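Local coordinates for protein putative secreted endoglycosylceramidase (Rhodococcus hoagii, PDB 6JYZ) that probably hydrolyses the bond between the sugar chain and the ceramide of galactose-linked glycosphingolipids, acting as an endogalactosylceramidase of glycoside hydrolase family 5, at residues Leu25-Gly30 against Leu286-Pro291; Ala213-Asp218 against Pro257-Phe262; Ala323-Gly328 against His353-Ala358. One frame throughout, in Å; residues are numbered along the deposited sequence.

Contact 1 of 3, residues Leu25-Gly30 against Leu286-Pro291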
loop_
_atom_site.group_PDB
_atom_site.type_symbol
_atom_site.label_atom_id
_atom_site.label_comp_id
_atom_site.label_asym_id
_atom_site.label_seq_id
_atom_site.Cartn_x
_atom_site.Cartn_y
_atom_site.Cartn_z
ATOM N N LEU A 25 11.415 -12.409 -4.518
ATOM C CA LEU A 25 10.454 -12.819 -3.506
ATOM C C LEU A 25 9.435 -13.799 -4.059
ATOM O O LEU A 25 8.977 -13.659 -5.222
ATOM C CB LEU A 25 9.705 -11.607 -2.948
ATOM C CG LEU A 25 10.645 -10.615 -2.304
ATOM C CD1 LEU A 25 9.871 -9.416 -1.735
ATOM C CD2 LEU A 25 11.507 -11.258 -1.240
ATOM N N THR A 26 8.976 -14.693 -3.231
ATOM C CA THR A 26 8.000 -15.740 -3.502
ATOM C C THR A 26 7.122 -15.895 -2.266
ATOM O O THR A 26 7.189 -15.095 -1.319
ATOM C CB THR A 26 8.782 -17.023 -3.888
ATOM O OG1 THR A 26 7.848 -17.996 -4.366
ATOM C CG2 THR A 26 9.575 -17.632 -2.753
ATOM N N VAL A 27 6.229 -16.888 -2.321
ATOM C CA VAL A 27 5.372 -17.228 -1.209
ATOM C C VAL A 27 5.592 -18.703 -0.909
ATOM O O VAL A 27 5.579 -19.529 -1.842
ATOM C CB VAL A 27 3.894 -16.945 -1.544
ATOM C CG1 VAL A 27 2.977 -17.549 -0.468
ATOM C CG2 VAL A 27 3.632 -15.471 -1.722
ATOM N N GLU A 28 5.749 -19.034 0.376
ATOM C CA GLU A 28 5.737 -20.444 0.720
ATOM C C GLU A 28 5.086 -20.535 2.098
ATOM O O GLU A 28 5.468 -19.796 3.010
ATOM C CB GLU A 28 7.141 -21.008 0.723
ATOM C CG GLU A 28 7.090 -22.507 0.963
ATOM C CD GLU A 28 8.485 -23.058 0.867
ATOM O OE1 GLU A 28 9.328 -22.585 1.645
ATOM O OE2 GLU A 28 8.723 -23.906 -0.026
ATOM N N ASP A 29 4.116 -21.479 2.226
ATOM C CA ASP A 29 3.594 -21.851 3.524
ATOM C C ASP A 29 3.030 -20.635 4.220
ATOM O O ASP A 29 3.216 -20.439 5.429
ATOM C CB ASP A 29 4.684 -22.488 4.374
ATOM C CG ASP A 29 5.046 -23.876 3.835
ATOM O OD1 ASP A 29 4.180 -24.511 3.169
ATOM O OD2 ASP A 29 6.206 -24.266 4.032
ATOM N N GLY A 30 2.308 -19.824 3.456
ATOM C CA GLY A 30 1.577 -18.756 4.065
ATOM C C GLY A 30 2.427 -17.523 4.378
ATOM O O GLY A 30 1.962 -16.596 5.038
ATOM N N LEU A 286 0.907 -17.426 -5.583
ATOM C CA LEU A 286 1.620 -16.234 -5.155
ATOM C C LEU A 286 0.693 -15.080 -4.797
ATOM O O LEU A 286 1.163 -13.934 -4.724
ATOM C CB LEU A 286 2.638 -15.795 -6.230
ATOM C CG LEU A 286 3.605 -16.892 -6.645
ATOM C CD1 LEU A 286 4.586 -16.361 -7.711
ATOM C CD2 LEU A 286 4.378 -17.427 -5.467
ATOM N N VAL A 287 -0.575 -15.391 -4.500
ATOM C CA VAL A 287 -1.429 -14.278 -4.047
ATOM C C VAL A 287 -1.164 -13.939 -2.586
ATOM O O VAL A 287 -0.752 -14.771 -1.769
ATOM C CB VAL A 287 -2.931 -14.630 -4.240
ATOM C CG1 VAL A 287 -3.257 -14.807 -5.723
ATOM C CG2 VAL A 287 -3.404 -15.810 -3.381
ATOM N N VAL A 288 -1.424 -12.672 -2.255
ATOM C CA VAL A 288 -1.219 -12.085 -0.924
ATOM C C VAL A 288 -2.454 -11.256 -0.606
ATOM O O VAL A 288 -2.813 -10.373 -1.407
ATOM C CB VAL A 288 0.054 -11.215 -0.940
ATOM C CG1 VAL A 288 0.149 -10.425 0.370
ATOM C CG2 VAL A 288 1.313 -12.058 -1.212
ATOM N N PHE A 289 -3.107 -11.543 0.521
ATOM C CA PHE A 289 -4.307 -10.805 0.903
ATOM C C PHE A 289 -3.939 -9.501 1.608
ATOM O O PHE A 289 -3.097 -9.485 2.527
ATOM C CB PHE A 289 -5.122 -11.706 1.841
ATOM C CG PHE A 289 -6.440 -11.094 2.266
ATOM C CD1 PHE A 289 -7.318 -10.564 1.324
ATOM C CD2 PHE A 289 -6.786 -10.987 3.611
ATOM C CE1 PHE A 289 -8.538 -9.974 1.725
ATOM C CE2 PHE A 289 -8.015 -10.396 3.979
ATOM C CZ PHE A 289 -8.847 -9.892 3.049
ATOM N N SER A 290 -4.497 -8.381 1.146
ATOM C CA SER A 290 -4.052 -7.061 1.566
ATOM C C SER A 290 -5.235 -6.153 1.927
ATOM O O SER A 290 -5.460 -5.130 1.276
ATOM C CB SER A 290 -3.202 -6.477 0.459
ATOM O OG SER A 290 -2.527 -5.321 0.897
ATOM N N PRO A 291 -5.984 -6.457 2.991
ATOM C CA PRO A 291 -6.945 -5.504 3.560
ATOM C C PRO A 291 -6.188 -4.353 4.200
ATOM O O PRO A 291 -4.997 -4.468 4.543
ATOM C CB PRO A 291 -7.651 -6.346 4.638
ATOM C CG PRO A 291 -6.539 -7.259 5.140
ATOM C CD PRO A 291 -5.781 -7.632 3.859
#

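Contact 2 of 3, residues Ala213-Asp218 against Pro257-Phe262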
loop_
_atom_site.group_PDB
_atom_site.type_symbol
_atom_site.label_atom_id
_atom_site.label_comp_id
_atom_site.label_asym_id
_atom_site.label_seq_id
_atom_site.Cartn_x
_atom_site.Cartn_y
_atom_site.Cartn_z
ATOM N N ALA A 213 13.370 -6.508 -7.645
ATOM C CA ALA A 213 13.000 -5.495 -6.670
ATOM C C ALA A 213 11.519 -5.248 -6.683
ATOM O O ALA A 213 11.038 -4.583 -5.767
ATOM C CB ALA A 213 13.745 -4.247 -7.011
ATOM N N VAL A 214 10.785 -5.630 -7.722
ATOM C CA VAL A 214 9.341 -5.463 -7.726
ATOM C C VAL A 214 8.771 -6.674 -6.996
ATOM O O VAL A 214 8.920 -7.817 -7.416
ATOM C CB VAL A 214 8.802 -5.321 -9.147
ATOM C CG1 VAL A 214 7.252 -5.452 -9.190
ATOM C CG2 VAL A 214 9.244 -3.988 -9.744
ATOM N N VAL A 215 8.136 -6.404 -5.851
ATOM C CA VAL A 215 7.469 -7.468 -5.111
ATOM C C VAL A 215 6.387 -8.117 -5.968
ATOM O O VAL A 215 6.253 -9.304 -6.062
ATOM C CB VAL A 215 6.778 -6.840 -3.874
ATOM C CG1 VAL A 215 6.037 -7.949 -3.068
ATOM C CG2 VAL A 215 7.772 -6.085 -2.993
ATOM N N GLY A 216 5.614 -7.220 -6.601
ATOM C CA GLY A 216 4.445 -7.626 -7.342
ATOM C C GLY A 216 3.456 -6.480 -7.405
ATOM O O GLY A 216 3.831 -5.306 -7.315
ATOM N N TYR A 217 2.199 -6.914 -7.600
ATOM C CA TYR A 217 1.223 -6.027 -8.223
ATOM C C TYR A 217 -0.008 -5.975 -7.323
ATOM O O TYR A 217 -0.639 -7.034 -7.124
ATOM C CB TYR A 217 0.782 -6.619 -9.570
ATOM C CG TYR A 217 1.915 -7.183 -10.388
ATOM C CD1 TYR A 217 2.884 -6.384 -10.913
ATOM C CD2 TYR A 217 1.956 -8.553 -10.568
ATOM C CE1 TYR A 217 3.957 -6.978 -11.683
ATOM C CE2 TYR A 217 2.959 -9.158 -11.295
ATOM C CZ TYR A 217 3.911 -8.335 -11.867
ATOM O OH TYR A 217 4.912 -8.956 -12.614
ATOM N N ASP A 218 -0.351 -4.807 -6.810
ATOM C CA ASP A 218 -1.587 -4.598 -6.040
ATOM C C ASP A 218 -2.620 -4.179 -7.089
ATOM O O ASP A 218 -2.610 -3.050 -7.601
ATOM C CB ASP A 218 -1.315 -3.575 -4.919
ATOM C CG ASP A 218 -2.445 -3.404 -3.917
ATOM O OD1 ASP A 218 -3.603 -3.858 -4.154
ATOM O OD2 ASP A 218 -2.154 -2.756 -2.907
ATOM N N PRO A 257 7.276 -15.172 -12.249
ATOM C CA PRO A 257 6.013 -14.704 -11.670
ATOM C C PRO A 257 6.260 -13.928 -10.385
ATOM O O PRO A 257 6.908 -14.402 -9.475
ATOM C CB PRO A 257 5.232 -15.993 -11.398
ATOM C CG PRO A 257 6.299 -17.024 -11.232
ATOM C CD PRO A 257 7.399 -16.634 -12.220
ATOM N N HIS A 258 5.731 -12.721 -10.343
ATOM C CA HIS A 258 5.759 -11.899 -9.147
ATOM C C HIS A 258 4.523 -12.107 -8.280
ATOM O O HIS A 258 3.554 -12.755 -8.693
ATOM C CB HIS A 258 5.935 -10.426 -9.543
ATOM C CG HIS A 258 7.235 -10.130 -10.241
ATOM N ND1 HIS A 258 7.623 -10.716 -11.494
ATOM C CD2 HIS A 258 8.231 -9.311 -9.838
ATOM C CE1 HIS A 258 8.839 -10.173 -11.813
ATOM N NE2 HIS A 258 9.168 -9.304 -10.836
ATOM N N LEU A 259 4.543 -11.540 -7.071
ATOM C CA LEU A 259 3.365 -11.700 -6.179
ATOM C C LEU A 259 2.183 -10.887 -6.673
ATOM O O LEU A 259 2.355 -9.837 -7.299
ATOM C CB LEU A 259 3.737 -11.208 -4.773
ATOM C CG LEU A 259 4.784 -11.985 -4.026
ATOM C CD1 LEU A 259 4.990 -11.597 -2.578
ATOM C CD2 LEU A 259 5.260 -13.303 -4.513
ATOM N N VAL A 260 1.012 -11.418 -6.357
ATOM C CA VAL A 260 -0.239 -10.724 -6.701
ATOM C C VAL A 260 -0.860 -10.299 -5.390
ATOM O O VAL A 260 -1.271 -11.173 -4.611
ATOM C CB VAL A 260 -1.140 -11.625 -7.518
ATOM C CG1 VAL A 260 -2.519 -10.949 -7.545
ATOM C CG2 VAL A 260 -0.556 -11.711 -8.944
ATOM N N ILE A 261 -0.953 -8.996 -5.165
ATOM C CA ILE A 261 -1.495 -8.466 -3.924
ATOM C C ILE A 261 -2.927 -8.056 -4.263
ATOM O O ILE A 261 -3.176 -7.278 -5.193
ATOM C CB ILE A 261 -0.626 -7.276 -3.510
ATOM C CG1 ILE A 261 0.745 -7.839 -3.074
ATOM C CG2 ILE A 261 -1.258 -6.482 -2.384
ATOM C CD1 ILE A 261 1.845 -6.760 -2.993
ATOM N N PHE A 262 -3.887 -8.634 -3.537
ATOM C CA PHE A 262 -5.297 -8.391 -3.855
ATOM C C PHE A 262 -6.014 -7.967 -2.585
ATOM O O PHE A 262 -5.646 -8.346 -1.467
ATOM C CB PHE A 262 -5.965 -9.617 -4.476
ATOM C CG PHE A 262 -6.215 -10.721 -3.493
ATOM C CD1 PHE A 262 -5.237 -11.650 -3.140
ATOM C CD2 PHE A 262 -7.478 -10.868 -2.886
ATOM C CE1 PHE A 262 -5.504 -12.615 -2.179
ATOM C CE2 PHE A 262 -7.721 -11.839 -1.949
ATOM C CZ PHE A 262 -6.734 -12.730 -1.584
#

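Contact 3 of 3, residues Ala323-Gly328 against His353-Ala358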
loop_
_atom_site.group_PDB
_atom_site.type_symbol
_atom_site.label_atom_id
_atom_site.label_comp_id
_atom_site.label_asym_id
_atom_site.label_seq_id
_atom_site.Cartn_x
_atom_site.Cartn_y
_atom_site.Cartn_z
ATOM N N ALA A 323 -2.988 -17.773 2.141
ATOM C CA ALA A 323 -2.085 -16.767 1.585
ATOM C C ALA A 323 -1.441 -15.958 2.702
ATOM O O ALA A 323 -2.042 -15.764 3.766
ATOM C CB ALA A 323 -2.901 -15.821 0.729
ATOM N N PRO A 324 -0.299 -15.302 2.450
ATOM C CA PRO A 324 0.176 -14.328 3.424
ATOM C C PRO A 324 -0.750 -13.130 3.530
ATOM O O PRO A 324 -1.490 -12.803 2.586
ATOM C CB PRO A 324 1.520 -13.852 2.792
ATOM C CG PRO A 324 1.913 -14.989 1.839
ATOM C CD PRO A 324 0.568 -15.506 1.276
ATOM N N LEU A 325 -0.667 -12.484 4.668
ATOM C CA LEU A 325 -1.290 -11.198 4.950
ATOM C C LEU A 325 -0.236 -10.110 4.861
ATOM O O LEU A 325 0.804 -10.206 5.514
ATOM C CB LEU A 325 -1.913 -11.223 6.343
ATOM C CG LEU A 325 -2.461 -9.900 6.847
ATOM C CD1 LEU A 325 -3.625 -9.416 5.985
ATOM C CD2 LEU A 325 -2.988 -10.067 8.291
ATOM N N TRP A 326 -0.494 -9.069 4.091
ATOM C CA TRP A 326 0.413 -7.905 4.022
ATOM C C TRP A 326 -0.494 -6.693 3.882
ATOM O O TRP A 326 -1.237 -6.664 2.890
ATOM C CB TRP A 326 1.337 -8.014 2.800
ATOM C CG TRP A 326 2.252 -6.845 2.670
ATOM C CD1 TRP A 326 3.425 -6.653 3.353
ATOM C CD2 TRP A 326 2.070 -5.669 1.867
ATOM N NE1 TRP A 326 3.968 -5.447 3.021
ATOM C CE2 TRP A 326 3.187 -4.828 2.080
ATOM C CE3 TRP A 326 1.127 -5.281 0.915
ATOM C CZ2 TRP A 326 3.328 -3.608 1.434
ATOM C CZ3 TRP A 326 1.241 -4.079 0.249
ATOM C CH2 TRP A 326 2.337 -3.242 0.528
ATOM N N THR A 327 -0.530 -5.790 4.849
ATOM C CA THR A 327 -1.568 -4.733 4.802
ATOM C C THR A 327 -1.048 -3.524 4.045
ATOM O O THR A 327 -0.115 -2.837 4.473
ATOM C CB THR A 327 -2.050 -4.379 6.213
ATOM O OG1 THR A 327 -3.049 -3.355 6.039
ATOM C CG2 THR A 327 -0.997 -3.896 7.189
ATOM N N GLY A 328 -1.696 -3.181 2.939
ATOM C CA GLY A 328 -1.162 -2.148 2.062
ATOM C C GLY A 328 -1.383 -0.743 2.580
ATOM O O GLY A 328 -0.736 0.180 2.041
ATOM N N HIS A 353 1.890 -11.136 14.686
ATOM C CA HIS A 353 1.418 -11.907 13.558
ATOM C C HIS A 353 2.462 -12.088 12.449
ATOM O O HIS A 353 2.226 -12.764 11.479
ATOM C CB HIS A 353 0.137 -11.265 13.006
ATOM C CG HIS A 353 -0.974 -11.296 14.005
ATOM N ND1 HIS A 353 -1.612 -12.481 14.365
ATOM C CD2 HIS A 353 -1.540 -10.287 14.685
ATOM C CE1 HIS A 353 -2.557 -12.149 15.266
ATOM N NE2 HIS A 353 -2.527 -10.854 15.497
ATOM N N ARG A 354 3.629 -11.459 12.631
ATOM C CA ARG A 354 4.740 -11.567 11.667
ATOM C C ARG A 354 4.320 -11.154 10.252
ATOM O O ARG A 354 4.546 -11.878 9.304
ATOM C CB ARG A 354 5.389 -12.954 11.672
ATOM C CG ARG A 354 5.832 -13.360 13.088
ATOM C CD ARG A 354 6.558 -14.731 13.078
ATOM N NE ARG A 354 5.643 -15.717 12.688
ATOM C CZ ARG A 354 4.627 -16.010 13.548
ATOM N NH1 ARG A 354 4.541 -15.436 14.723
ATOM N NH2 ARG A 354 3.638 -16.762 13.160
ATOM N N ILE A 355 3.744 -9.945 10.190
ATOM C CA ILE A 355 3.381 -9.413 8.870
ATOM C C ILE A 355 4.104 -8.106 8.626
ATOM O O ILE A 355 4.621 -7.415 9.503
ATOM C CB ILE A 355 1.849 -9.232 8.695
ATOM C CG1 ILE A 355 1.318 -8.097 9.576
ATOM C CG2 ILE A 355 1.141 -10.562 8.902
ATOM C CD1 ILE A 355 -0.067 -7.578 9.090
ATOM N N GLY A 356 4.091 -7.769 7.334
ATOM C CA GLY A 356 4.476 -6.439 6.883
ATOM C C GLY A 356 3.242 -5.604 6.511
ATOM O O GLY A 356 2.086 -6.023 6.558
ATOM N N GLY A 357 3.566 -4.405 6.078
ATOM C CA GLY A 357 2.564 -3.505 5.567
ATOM C C GLY A 357 3.134 -2.136 5.272
ATOM O O GLY A 357 4.341 -1.889 5.425
ATOM N N ALA A 358 2.264 -1.222 4.817
ATOM C CA ALA A 358 2.699 0.104 4.378
ATOM C C ALA A 358 1.834 1.164 5.029
ATOM O O ALA A 358 0.603 1.202 4.836
ATOM C CB ALA A 358 2.667 0.211 2.840
HETATM O O HOH W 1 3.502 -9.949 5.380
#

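Contact 1 of 3, residues Leu25-Gly30 against Leu286-Pro291
V27 and L286 meet because of how their first torsions are set. In V27, CG1 lies anti to the backbone N (chi1 169°), which leaves CG2 anti to the carbonyl carbon and directed at the start of strand 287-289. In L286, CG is anti to the carbonyl carbon (chi1 -54°); chi2 near 180° extends CD1, so the other methyl, CD2, is the one turned to strand 25-28. That methyl lodges against the backbone, with L286 CD2 lying 3.7 Å from V27 N and 4.0 Å from V27 CB. It also comes alongside the hydroxyl of T26, where OG1 is 3.7 Å from L286 CD2. No hydrogen bond crosses the contact, and V27 N, covered by the leucine methyl, has no partner anywhere in the model. V27 CG2 also meets V288 CG2 at 4.2 Å, one valine methyl against another, and V27 rests on L259 and P324 as well. Compact beta-branched residues suit this place, since each can stay in a strand while offering a methyl to its neighbour. After E28, D29 and G30 both have positive phi and form a type I' turn, and G30 adopts angles that call for glycine. The turn leads to strand 31-34, making a short hairpin that lies against the N-terminal ends of the barrel strands and closes the bottom of the (beta/alpha)8 barrel, the fold of this family.

Contact 2 of 3, residues Ala213-Asp218 against Pro257-Phe262
G216 and L259 form the tight part of this contact, between two parallel strands whose CA atoms here are only 4.4 Å apart. G216 CA sits 3.0 Å from L259 O, and a side chain at this position would run into that oxygen, so glycine is required. Around it, L259 N donates to V215 O (3.0 Å), and Y217 N donates to L259 O. I261 N then reaches Y217 O at 2.8 Å. H258 is packed just as closely: the ring edge at CD2 meets V214 O at 2.9 Å, while NE2 bonds to E211 O. The Y217 ring lies obliquely beside H258, planes at 43°, with CZ 3.7 Å from H258 CB, and its OH bonds to E252, which also receives H258 N. A phenylalanine in place of Y217 would probably deprive E252 of this hydroxyl mate and leave the ring less fixed beside H258. V215 CG1 packs on L259 CD1 at 3.8 Å but meets I261 CD1 more loosely, at 4.4 Å, and toward P257 the segment diverges and becomes partly exposed. D218 CG is touched by I261 CG2, the two side chains crossing at about a right angle; D218 turns to the same face as L259 and I261 and pairs with R83. Y217 and V260 face the opposite way, toward helix 230-251. This division between barrel interior and surrounding helices is characteristic of neighbouring strands in a (beta/alpha)8 barrel.

Contact 3 of 3, residues Ala323-Gly328 against His353-Ala358
T327 pairs with G357, and the W326 ring packs against G357, across the beta-alpha-beta unit of strand 326-330, helix 336-353 and strand 356-359, part of the family's (beta/alpha)8 barrel. Two backbone hydrogen bonds hold the parallel strands: T327 N gives its hydrogen to G356 O (3.1 Å), and A358 N to T327 O (2.9 Å). The aromatic contact is a CH-pi one. G357 CA lies over a face of the W326 five-membered ring, 3.8 Å from its centroid, and a side chain on G357 would strike T327 CG2, which is why glycine suits the site. A358 adds a small methyl, its CB 4.1 Å from W326 CZ2, while the indole NE1 bonds to L42 O. The apolar contact faces helix 307-321: with CG1 between the backbone N and the carbonyl carbon (chi1 69°), I355 turns CD1 to L325, 3.9 Å from its CD2. These branched chains suit a seam lined by that helix. At the start of the pairing, where L325 O and G356 N are too far apart to bond directly, a water in the plane of the indole bridges them, giving a hydrogen to L325 O (2.7 Å) and accepting one from G356 N (3.0 Å).

All three contacts lie in the (beta/alpha)8 barrel or against it. Along the chain, contact 2 is nested inside the loop closed by contact 1, and contact 3 follows both. The centre of contact 1 is about 9 Å from the centres of each of the others, which are about 13 Å from one another. Strand 287-289 explains this central position: it sits beside strand 259-262 on one flank, where V288 N probably bonds to V260 O, and beside residues 324-326 on the other, through F289. Contacts 2 and 3 thus join strands around the barrel wall, while contact 1 adds the N-terminal hairpin beneath it, tying distant parts of the sequence into one framework.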